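Local coordinates for protein endo-alpha-mannosidase (Bacteroides thetaiotaomicron, PDB 4ACY) that cleaves alpha-mannosidic bonds within glycan chains as a family GH99 endo-acting glycoside hydrolase built on a beta/alpha barrel, at residues 169-172 with 173-177; 153-156 with 157-161. All blocks are in the same frame, centred on the assembly; numbering follows the deposited sequence.

Interaction 1. Residues 169-172 with 173-177; sequences QYIV and DTYGD
Over one face of the Tyr170 ring lies the hydroxyl of Thr174, its OG1 3.2 Å above the plane and over the ring centre, while Tyr175 OH stands at the edge, near the ring plane. The Tyr175 ring in turn carries Thr174 CG2 on one face, offset toward the rim, so the threonine touches both aromatic rings. These residues belong to the C-terminal turns of helix 161-175, the helix of a beta-alpha-beta unit in the beta/alpha barrel. The Tyr170 side chain leaves the backbone with CG opposite N (chi1 -178°), which lays its ring alongside the next turn, and Thr174 CB makes a CH-pi contact over its face, 4.2 Å from the ring centroid. Tyr170 CE2 also meets Tyr175 CE2 at 4.1 Å, and Tyr130 stacks on the Tyr170 ring.

The polar half of Thr174 returns to the backbone of its own helix. Tyr170 O accepts two bonds, from Thr174 N in the regular i to i+4 pattern and from Thr174 OG1 at 2.7 Å, and the two donors approach from opposite faces of the carbonyl plane. On the inner side of the helix, Ile171 CG2 packs against Tyr175 CD2 at 4.2 Å, and Tyr175 continues onto Phe151 and Leu139. Asp173, on the exposed side, sends OD1 to the hydroxyl of Tyr220. The backbone ladder runs on through Tyr175 N to Ile171 O and reaches Gly176, whose N bonds Val172 O at 2.9 Å. This last donor stands above the carbonyl plane, and its N-H...O angle is only 132°, less straight than the bonds before it.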
ATOM      1  N   GLN A 169     -15.640 -12.125  -2.655  1.00 20.48           N
ATOM      2  CA  GLN A 169     -17.011 -12.337  -2.201  1.00 21.29           C
ATOM      3  C   GLN A 169     -17.154 -11.947  -0.744  1.00 20.89           C
ATOM      4  O   GLN A 169     -18.112 -11.282  -0.379  1.00 20.60           O
ATOM      5  CB  GLN A 169     -17.445 -13.786  -2.380  1.00 22.49           C
ATOM      6  CG  GLN A 169     -17.490 -14.262  -3.810  1.00 24.53           C
ATOM      7  CD  GLN A 169     -17.712 -15.761  -3.884  1.00 26.55           C
ATOM      8  OE1 GLN A 169     -18.592 -16.292  -3.212  1.00 29.09           O
ATOM      9  NE2 GLN A 169     -16.923 -16.449  -4.701  1.00 26.64           N
ATOM     10  N   TYR A 170     -16.192 -12.355   0.086  1.00 20.89           N
ATOM     11  CA  TYR A 170     -16.232 -11.995   1.492  1.00 20.79           C
ATOM     12  C   TYR A 170     -16.197 -10.475   1.685  1.00 20.38           C
ATOM     13  O   TYR A 170     -16.975  -9.920   2.462  1.00 20.22           O
ATOM     14  CB  TYR A 170     -15.105 -12.653   2.310  1.00 21.78           C
ATOM     15  CG  TYR A 170     -15.227 -12.270   3.769  1.00 22.49           C
ATOM     16  CD1 TYR A 170     -16.042 -13.004   4.640  1.00 22.82           C
ATOM     17  CD2 TYR A 170     -14.592 -11.125   4.268  1.00 22.64           C
ATOM     18  CE1 TYR A 170     -16.182 -12.625   5.969  1.00 23.23           C
ATOM     19  CE2 TYR A 170     -14.734 -10.744   5.590  1.00 23.32           C
ATOM     20  CZ  TYR A 170     -15.529 -11.498   6.434  1.00 23.08           C
ATOM     21  OH  TYR A 170     -15.667 -11.103   7.739  1.00 24.02           O
ATOM     22  N   ILE A 171     -15.288  -9.817   0.975  1.00 19.78           N
ATOM     23  CA  ILE A 171     -15.088  -8.380   1.123  1.00 19.31           C
ATOM     24  C   ILE A 171     -16.347  -7.618   0.690  1.00 19.80           C
ATOM     25  O   ILE A 171     -16.829  -6.748   1.414  1.00 19.86           O
ATOM     26  CB  ILE A 171     -13.836  -7.916   0.345  1.00 18.57           C
ATOM     27  CG1 ILE A 171     -12.565  -8.386   1.080  1.00 18.45           C
ATOM     28  CG2 ILE A 171     -13.830  -6.396   0.142  1.00 18.68           C
ATOM     29  CD1 ILE A 171     -11.281  -8.322   0.239  1.00 17.82           C
ATOM     30  N   VAL A 172     -16.876  -7.964  -0.481  1.00 20.47           N
ATOM     31  CA  VAL A 172     -18.079  -7.308  -1.007  1.00 20.66           C
ATOM     32  C   VAL A 172     -19.302  -7.590  -0.117  1.00 21.72           C
ATOM     33  O   VAL A 172     -20.054  -6.677   0.203  1.00 21.27           O
ATOM     34  CB  VAL A 172     -18.355  -7.693  -2.485  1.00 20.80           C
ATOM     35  CG1 VAL A 172     -19.715  -7.178  -2.958  1.00 20.63           C
ATOM     36  CG2 VAL A 172     -17.249  -7.150  -3.411  1.00 20.11           C
ATOM     37  N   ASP A 173     -19.483  -8.840   0.298  1.00 22.76           N
ATOM     38  CA  ASP A 173     -20.631  -9.193   1.152  1.00 24.09           C
ATOM     39  C   ASP A 173     -20.581  -8.536   2.513  1.00 24.04           C
ATOM     40  O   ASP A 173     -21.606  -8.139   3.056  1.00 25.07           O
ATOM     41  CB  ASP A 173     -20.738 -10.709   1.344  1.00 25.11           C
ATOM     42  CG  ASP A 173     -21.181 -11.433   0.092  1.00 26.58           C
ATOM     43  OD1 ASP A 173     -21.642 -10.784  -0.869  1.00 27.50           O
ATOM     44  OD2 ASP A 173     -21.055 -12.672   0.062  1.00 28.06           O
ATOM     45  N   THR A 174     -19.389  -8.438   3.081  1.00 23.38           N
ATOM     46  CA  THR A 174     -19.248  -7.945   4.438  1.00 23.07           C
ATOM     47  C   THR A 174     -19.136  -6.423   4.519  1.00 22.77           C
ATOM     48  O   THR A 174     -19.703  -5.810   5.417  1.00 22.81           O
ATOM     49  CB  THR A 174     -18.036  -8.597   5.137  1.00 22.88           C
ATOM     50  OG1 THR A 174     -18.078 -10.018   4.943  1.00 22.72           O
ATOM     51  CG2 THR A 174     -18.019  -8.274   6.619  1.00 22.78           C
ATOM     52  N   TYR A 175     -18.408  -5.823   3.584  1.00 22.07           N
ATOM     53  CA  TYR A 175     -18.094  -4.400   3.651  1.00 22.09           C
ATOM     54  C   TYR A 175     -18.724  -3.569   2.551  1.00 21.75           C
ATOM     55  O   TYR A 175     -18.701  -2.344   2.627  1.00 21.47           O
ATOM     56  CB  TYR A 175     -16.578  -4.196   3.596  1.00 22.07           C
ATOM     57  CG  TYR A 175     -15.841  -5.024   4.608  1.00 22.66           C
ATOM     58  CD1 TYR A 175     -16.110  -4.896   5.972  1.00 22.47           C
ATOM     59  CD2 TYR A 175     -14.880  -5.945   4.207  1.00 22.80           C
ATOM     60  CE1 TYR A 175     -15.427  -5.650   6.902  1.00 22.90           C
ATOM     61  CE2 TYR A 175     -14.194  -6.701   5.128  1.00 23.03           C
ATOM     62  CZ  TYR A 175     -14.474  -6.559   6.467  1.00 23.25           C
ATOM     63  OH  TYR A 175     -13.781  -7.322   7.374  1.00 23.91           O
ATOM     64  N   GLY A 176     -19.262  -4.229   1.532  1.00 22.10           N
ATOM     65  CA  GLY A 176     -19.729  -3.539   0.314  1.00 23.12           C
ATOM     66  C   GLY A 176     -20.857  -2.541   0.502  1.00 23.83           C
ATOM     67  O   GLY A 176     -20.969  -1.570  -0.260  1.00 23.92           O
ATOM     68  N   ASP A 177     -21.686  -2.774   1.519  1.00 24.12           N
ATOM     69  CA  ASP A 177     -22.763  -1.852   1.874  1.00 24.72           C
ATOM     70  C   ASP A 177     -22.301  -0.671   2.728  1.00 23.51           C
ATOM     71  O   ASP A 177     -23.070   0.255   2.968  1.00 23.27           O
ATOM     72  CB  ASP A 177     -23.865  -2.593   2.645  1.00 26.84           C
ATOM     73  CG  ASP A 177     -24.652  -3.552   1.784  1.00 28.95           C
ATOM     74  OD1 ASP A 177     -24.411  -3.642   0.564  1.00 31.14           O
ATOM     75  OD2 ASP A 177     -25.538  -4.228   2.341  1.00 31.40           O
TER

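Interaction 2. Residues 153-156 with 157-161; sequences IEPF and NGRSP
Phe156 to Arg159 form a type II beta turn, closed by a hydrogen bond from Arg159 N to Phe156 O at 3.1 Å, in which Gly158 has the positive phi that favours glycine; just before it, Pro155 is the centre of an inverse gamma turn, with a weak bond from Phe156 N to Glu154 O. Across the turn, the aliphatic part of Arg159 lies over one face of the Phe156 ring. Arg159 CB makes a CH-pi contact 3.9 Å from the Phe156 ring centroid, Arg159 CG follows at 3.8 Å from Phe156 CZ, and Arg159 CD lies near Phe156 CE2. Phe156 CG sits between its own backbone N and carbonyl carbon (chi1 56°), which turns the ring back beneath the arginine, while Asn157 O comes to the ring edge.

Beyond CD the arginine bends at chi3 (76°) and its guanidinium lies flat against the backbone of Pro155: Pro155 CA is 3.6 Å above the plane, over its centre. The methylenes, not the charged group, meet the phenyl face; the guanidinium and phenyl planes stand 77° apart. Arg159 NH1 lies 3.2 Å from Glu154 O and is hydrogen-bonded to Tyr193 O. Replacing Arg159 by an alanine would remove CG, CD and the guanidinium, which is likely to leave the phenyl face without those methylenes and Tyr193 O without this donor.

Glu154 bonds Thr123 through OE2 and lies beside a bound formic acid molecule, probably from the crystallisation liquor but consistent with a pocket: this beta-alpha loop is at the C-terminal end of a barrel strand, the side where TIM-barrel active sites lie. It leaves strand 148-153, with Ile153 paired to Phe191 and Tyr193, and leads to helix 161-175, where Ser160 is the N-cap and Thr163 and Asn167 pack against Phe156.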
ATOM      1  N   ILE A 153      -4.985  -7.080  -1.898  1.00 13.79           N
ATOM      2  CA  ILE A 153      -4.974  -8.537  -1.724  1.00 14.09           C
ATOM      3  C   ILE A 153      -3.552  -9.078  -1.743  1.00 14.18           C
ATOM      4  O   ILE A 153      -2.848  -8.988  -2.755  1.00 14.47           O
ATOM      5  CB  ILE A 153      -5.834  -9.231  -2.795  1.00 14.76           C
ATOM      6  CG1 ILE A 153      -7.241  -8.625  -2.807  1.00 15.01           C
ATOM      7  CG2 ILE A 153      -5.877 -10.775  -2.583  1.00 14.50           C
ATOM      8  CD1 ILE A 153      -8.070  -8.885  -1.560  1.00 16.32           C
ATOM      9  N   GLU A 154      -3.146  -9.646  -0.611  1.00 14.35           N
ATOM     10  CA  GLU A 154      -1.752 -10.031  -0.411  1.00 14.72           C
ATOM     11  C   GLU A 154      -1.546 -11.497  -0.787  1.00 15.07           C
ATOM     12  O   GLU A 154      -2.531 -12.195  -1.030  1.00 15.25           O
ATOM     13  CB  GLU A 154      -1.338  -9.777   1.034  1.00 14.97           C
ATOM     14  CG  GLU A 154      -1.459  -8.296   1.436  1.00 15.16           C
ATOM     15  CD  GLU A 154      -0.294  -7.448   0.978  1.00 15.69           C
ATOM     16  OE1 GLU A 154       0.640  -7.980   0.325  1.00 15.84           O
ATOM     17  OE2 GLU A 154      -0.310  -6.223   1.288  1.00 16.14           O
ATOM     18  N   PRO A 155      -0.274 -11.954  -0.863  1.00 15.50           N
ATOM     19  CA  PRO A 155      -0.010 -13.365  -1.227  1.00 16.15           C
ATOM     20  C   PRO A 155      -0.189 -14.309  -0.046  1.00 17.37           C
ATOM     21  O   PRO A 155       0.787 -14.809   0.520  1.00 17.94           O
ATOM     22  CB  PRO A 155       1.453 -13.342  -1.719  1.00 15.82           C
ATOM     23  CG  PRO A 155       1.822 -11.881  -1.860  1.00 15.36           C
ATOM     24  CD  PRO A 155       0.974 -11.173  -0.846  1.00 15.43           C
ATOM     25  N   PHE A 156      -1.444 -14.536   0.326  1.00 18.51           N
ATOM     26  CA  PHE A 156      -1.763 -15.392   1.440  1.00 19.91           C
ATOM     27  C   PHE A 156      -1.612 -16.855   1.040  1.00 21.19           C
ATOM     28  O   PHE A 156      -1.600 -17.188  -0.158  1.00 19.95           O
ATOM     29  CB  PHE A 156      -3.163 -15.084   1.976  1.00 20.52           C
ATOM     30  CG  PHE A 156      -4.259 -15.171   0.941  1.00 20.11           C
ATOM     31  CD1 PHE A 156      -4.818 -16.402   0.602  1.00 20.45           C
ATOM     32  CD2 PHE A 156      -4.755 -14.014   0.333  1.00 20.62           C
ATOM     33  CE1 PHE A 156      -5.850 -16.491  -0.343  1.00 21.05           C
ATOM     34  CE2 PHE A 156      -5.785 -14.087  -0.623  1.00 20.71           C
ATOM     35  CZ  PHE A 156      -6.329 -15.329  -0.962  1.00 20.71           C
ATOM     36  N   ASN A 157      -1.437 -17.704   2.047  1.00 23.09           N
ATOM     37  CA  ASN A 157      -1.278 -19.135   1.823  0.50 23.87           C
ATOM     38  C   ASN A 157      -2.461 -19.675   1.012  1.00 24.04           C
ATOM     39  O   ASN A 157      -3.627 -19.422   1.340  1.00 25.21           O
ATOM     40  CB  ASN A 157      -1.110 -19.888   3.154  0.50 24.75           C
ATOM     41  CG  ASN A 157       0.349 -19.985   3.606  0.50 25.08           C
ATOM     42  OD1 ASN A 157       0.631 -20.150   4.794  0.50 26.08           O
ATOM     43  ND2 ASN A 157       1.280 -19.886   2.658  0.50 24.90           N
ATOM     44  N   GLY A 158      -2.134 -20.380  -0.070  1.00 23.79           N
ATOM     45  CA  GLY A 158      -3.126 -21.026  -0.949  1.00 23.00           C
ATOM     46  C   GLY A 158      -3.825 -20.079  -1.911  1.00 22.57           C
ATOM     47  O   GLY A 158      -4.879 -20.417  -2.483  1.00 22.89           O
ATOM     48  N   ARG A 159      -3.271 -18.878  -2.082  1.00 20.79           N
ATOM     49  CA  ARG A 159      -3.857 -17.930  -3.017  1.00 20.14           C
ATOM     50  C   ARG A 159      -3.902 -18.486  -4.436  1.00 20.40           C
ATOM     51  O   ARG A 159      -2.902 -18.994  -4.965  1.00 20.93           O
ATOM     52  CB  ARG A 159      -3.135 -16.576  -2.989  1.00 18.91           C
ATOM     53  CG  ARG A 159      -3.873 -15.511  -3.793  1.00 18.69           C
ATOM     54  CD  ARG A 159      -3.256 -14.113  -3.605  1.00 17.66           C
ATOM     55  NE  ARG A 159      -2.012 -14.003  -4.366  1.00 17.47           N
ATOM     56  CZ  ARG A 159      -1.337 -12.877  -4.567  1.00 16.92           C
ATOM     57  NH1 ARG A 159      -1.774 -11.720  -4.057  1.00 15.89           N
ATOM     58  NH2 ARG A 159      -0.226 -12.907  -5.302  1.00 17.03           N
ATOM     59  N   SER A 160      -5.083 -18.379  -5.041  1.00 20.41           N
ATOM     60  CA  SER A 160      -5.359 -18.899  -6.372  1.00 20.72           C
ATOM     61  C   SER A 160      -6.534 -18.099  -6.939  1.00 20.68           C
ATOM     62  O   SER A 160      -7.208 -17.402  -6.187  1.00 20.55           O
ATOM     63  CB  SER A 160      -5.748 -20.378  -6.285  1.00 20.53           C
ATOM     64  OG  SER A 160      -6.986 -20.531  -5.613  1.00 20.37           O
ATOM     65  N   PRO A 161      -6.800 -18.208  -8.261  1.00 20.84           N
ATOM     66  CA  PRO A 161      -8.010 -17.547  -8.755  1.00 21.21           C
ATOM     67  C   PRO A 161      -9.255 -17.870  -7.908  1.00 21.65           C
ATOM     68  O   PRO A 161     -10.036 -16.965  -7.602  1.00 21.10           O
ATOM     69  CB  PRO A 161      -8.122 -18.079 -10.186  1.00 21.69           C
ATOM     70  CG  PRO A 161      -6.671 -18.227 -10.605  1.00 21.26           C
ATOM     71  CD  PRO A 161      -5.972 -18.728  -9.369  1.00 21.34           C
TER

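In the fold
The two contacts belong to one beta-alpha-beta unit of the barrel: interaction 2 forms the loop between strand 148-153 and helix 161-175, and interaction 1 lies at the C-terminal end of that helix, their centres about 18 Å apart. They meet directly where Ile171 CD1 packs on Ile153 CD1 at 3.7 Å. In 169-177 the helical backbone ladder dominates, with Ile171 and Tyr175 buried against barrel strands, Tyr175 also against helix 133-145, and Asp173 and Thr174 exposed. In 153-161 Ile153 and Glu154 are buried, Phe156 and Arg159 partly exposed, and Asn157 and Gly158 exposed; a single turn bond is supplemented by an arginine spread over phenyl and backbone.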